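Local coordinates for protein protocadherin gamma-B3 (Homo sapiens, PDB 5K8R) that probably mediates calcium-dependent cell adhesion through its extracellular cadherin repeats and may help establish and maintain specific neuronal connections in the brain, at residues E75-A80 / F86-V91. Sequence-based numbering, arbitrary orientation.
Sequences EFEMVA and FFHVTV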
loop_
_atom_site.group_PDB
_atom_site.type_symbol
_atom_site.label_atom_id
_atom_site.label_comp_id
_atom_site.label_asym_id
_atom_site.label_seq_id
_atom_site.Cartn_x
_atom_site.Cartn_y
_atom_site.Cartn_z
ATOM N N GLU A 75 24.817 -37.386 -41.515
ATOM C CA GLU A 75 25.133 -38.745 -41.928
ATOM C C GLU A 75 24.358 -39.086 -43.192
ATOM O O GLU A 75 23.139 -38.891 -43.249
ATOM C CB GLU A 75 24.801 -39.745 -40.817
ATOM C CG GLU A 75 25.360 -39.359 -39.457
ATOM C CD GLU A 75 25.344 -40.508 -38.469
ATOM O OE1 GLU A 75 24.681 -41.528 -38.749
ATOM O OE2 GLU A 75 26.003 -40.392 -37.415
ATOM N N PHE A 76 25.064 -39.591 -44.202
ATOM C CA PHE A 76 24.428 -40.013 -45.441
ATOM C C PHE A 76 25.204 -41.192 -46.012
ATOM O O PHE A 76 26.228 -41.614 -45.466
ATOM C CB PHE A 76 24.332 -38.854 -46.440
ATOM C CG PHE A 76 25.653 -38.217 -46.768
ATOM C CD1 PHE A 76 26.437 -38.705 -47.800
ATOM C CD2 PHE A 76 26.106 -37.123 -46.048
ATOM C CE1 PHE A 76 27.651 -38.120 -48.106
ATOM C CE2 PHE A 76 27.320 -36.533 -46.349
ATOM C CZ PHE A 76 28.093 -37.031 -47.380
ATOM N N GLU A 77 24.705 -41.724 -47.124
ATOM C CA GLU A 77 25.280 -42.898 -47.769
ATOM C C GLU A 77 25.641 -42.550 -49.205
ATOM O O GLU A 77 24.785 -42.089 -49.970
ATOM C CB GLU A 77 24.301 -44.074 -47.737
ATOM C CG GLU A 77 23.873 -44.503 -46.342
ATOM C CD GLU A 77 24.886 -45.407 -45.666
ATOM O OE1 GLU A 77 25.851 -45.829 -46.338
ATOM O OE2 GLU A 77 24.716 -45.699 -44.464
ATOM N N MET A 78 26.904 -42.762 -49.566
ATOM C CA MET A 78 27.334 -42.680 -50.955
ATOM C C MET A 78 27.296 -44.081 -51.551
ATOM O O MET A 78 27.982 -44.985 -51.062
ATOM C CB MET A 78 28.740 -42.093 -51.074
ATOM C CG MET A 78 29.198 -41.919 -52.517
ATOM S SD MET A 78 30.989 -41.892 -52.727
ATOM C CE MET A 78 31.389 -43.614 -52.445
ATOM N N VAL A 79 26.487 -44.256 -52.591
ATOM C CA VAL A 79 26.340 -45.553 -53.235
ATOM C C VAL A 79 27.106 -45.683 -54.548
ATOM O O VAL A 79 27.095 -44.784 -55.387
ATOM C CB VAL A 79 24.857 -45.886 -53.493
ATOM C CG1 VAL A 79 24.247 -44.879 -54.454
ATOM C CG2 VAL A 79 24.718 -47.301 -54.034
ATOM N N ALA A 80 27.765 -46.825 -54.704
ATOM C CA ALA A 80 28.533 -47.144 -55.892
ATOM C C ALA A 80 27.926 -48.378 -56.540
ATOM O O ALA A 80 27.263 -49.182 -55.882
ATOM C CB ALA A 80 30.010 -47.397 -55.565
ATOM N N PHE A 86 27.280 -49.672 -50.399
ATOM C CA PHE A 86 26.979 -48.472 -49.634
ATOM C C PHE A 86 28.256 -48.033 -48.910
ATOM O O PHE A 86 29.048 -48.868 -48.472
ATOM C CB PHE A 86 25.862 -48.739 -48.625
ATOM C CG PHE A 86 24.487 -48.431 -49.147
ATOM C CD1 PHE A 86 24.304 -47.474 -50.131
ATOM C CD2 PHE A 86 23.379 -49.098 -48.654
ATOM C CE1 PHE A 86 23.041 -47.188 -50.614
ATOM C CE2 PHE A 86 22.113 -48.817 -49.131
ATOM C CZ PHE A 86 21.943 -47.860 -50.113
ATOM N N PHE A 87 28.449 -46.723 -48.794
ATOM C CA PHE A 87 29.623 -46.141 -48.149
ATOM C C PHE A 87 29.140 -45.037 -47.222
ATOM O O PHE A 87 28.759 -43.958 -47.686
ATOM C CB PHE A 87 30.619 -45.606 -49.176
ATOM C CG PHE A 87 31.199 -46.667 -50.066
ATOM C CD1 PHE A 87 32.289 -47.416 -49.652
ATOM C CD2 PHE A 87 30.658 -46.916 -51.316
ATOM C CE1 PHE A 87 32.826 -48.392 -50.467
ATOM C CE2 PHE A 87 31.192 -47.892 -52.137
ATOM C CZ PHE A 87 32.277 -48.631 -51.712
ATOM N N HIS A 88 29.151 -45.307 -45.920
ATOM C CA HIS A 88 28.620 -44.357 -44.952
ATOM C C HIS A 88 29.581 -43.188 -44.780
ATOM O O HIS A 88 30.776 -43.383 -44.537
ATOM C CB HIS A 88 28.373 -45.045 -43.610
ATOM C CG HIS A 88 27.626 -44.197 -42.628
ATOM N ND1 HIS A 88 26.275 -43.947 -42.738
ATOM C CD2 HIS A 88 28.042 -43.537 -41.521
ATOM C CE1 HIS A 88 25.889 -43.171 -41.740
ATOM N NE2 HIS A 88 26.943 -42.908 -40.988
ATOM N N VAL A 89 29.057 -41.973 -44.911
ATOM C CA VAL A 89 29.836 -40.751 -44.767
ATOM C C VAL A 89 29.170 -39.883 -43.710
ATOM O O VAL A 89 27.946 -39.706 -43.725
ATOM C CB VAL A 89 29.958 -39.988 -46.098
ATOM C CG1 VAL A 89 30.841 -38.758 -45.927
ATOM C CG2 VAL A 89 30.505 -40.894 -47.189
ATOM N N THR A 90 29.974 -39.353 -42.792
ATOM C CA THR A 90 29.509 -38.407 -41.789
ATOM C C THR A 90 30.308 -37.117 -41.913
ATOM O O THR A 90 31.534 -37.149 -42.053
ATOM C CB THR A 90 29.637 -38.980 -40.372
ATOM O OG1 THR A 90 30.992 -39.373 -40.135
ATOM C CG2 THR A 90 28.740 -40.194 -40.208
ATOM N N VAL A 91 29.609 -35.986 -41.874
ATOM C CA VAL A 91 30.218 -34.671 -42.040
ATOM C C VAL A 91 29.858 -33.835 -40.821
ATOM O O VAL A 91 28.683 -33.512 -40.606
ATOM C CB VAL A 91 29.761 -33.978 -43.331
ATOM C CG1 VAL A 91 30.459 -32.634 -43.484
ATOM C CG2 VAL A 91 30.029 -34.865 -44.537
#
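The His88 side chain reaches across to the neighbouring strand, between Glu75 and Glu77. With CG anti to the backbone N (chi1 -171°), the ring swings over segment 75-80. His88 CB sits near both carboxylate oxygens of Glu77, CG faces OE2, and ND1 gives that OE2 a hydrogen bond of 2.9 Å, meeting it from above the carboxylate plane. Farther out, CE1 and NE2 come up to Glu75, whose OE1 lies 3.5 Å from His88 NE2 with the carboxylate turned nearly perpendicular to the ring. A leucine in place of His88 would probably leave Glu77 OE2 without its imidazole donor and the carboxylate freer to turn. On the other face, Val89 CB covers the Phe76 ring in a CH-pi contact, 4.0 Å from its centroid, while Val91 CG2 meets the ring edge. Met78 CE packs 3.6 Å from Phe87 CD2, and Ala80 CB touches the edge of the same ring. Between the two faces, paired backbone hydrogen bonds join Phe76 to Val89 and Met78 to Phe87, the one from Phe87 N being weak. Leu338 of the second subunit packs on Val79 and Phe86. These strands form an antiparallel beta hairpin within the Greek-key beta-sandwich of the first cadherin repeat.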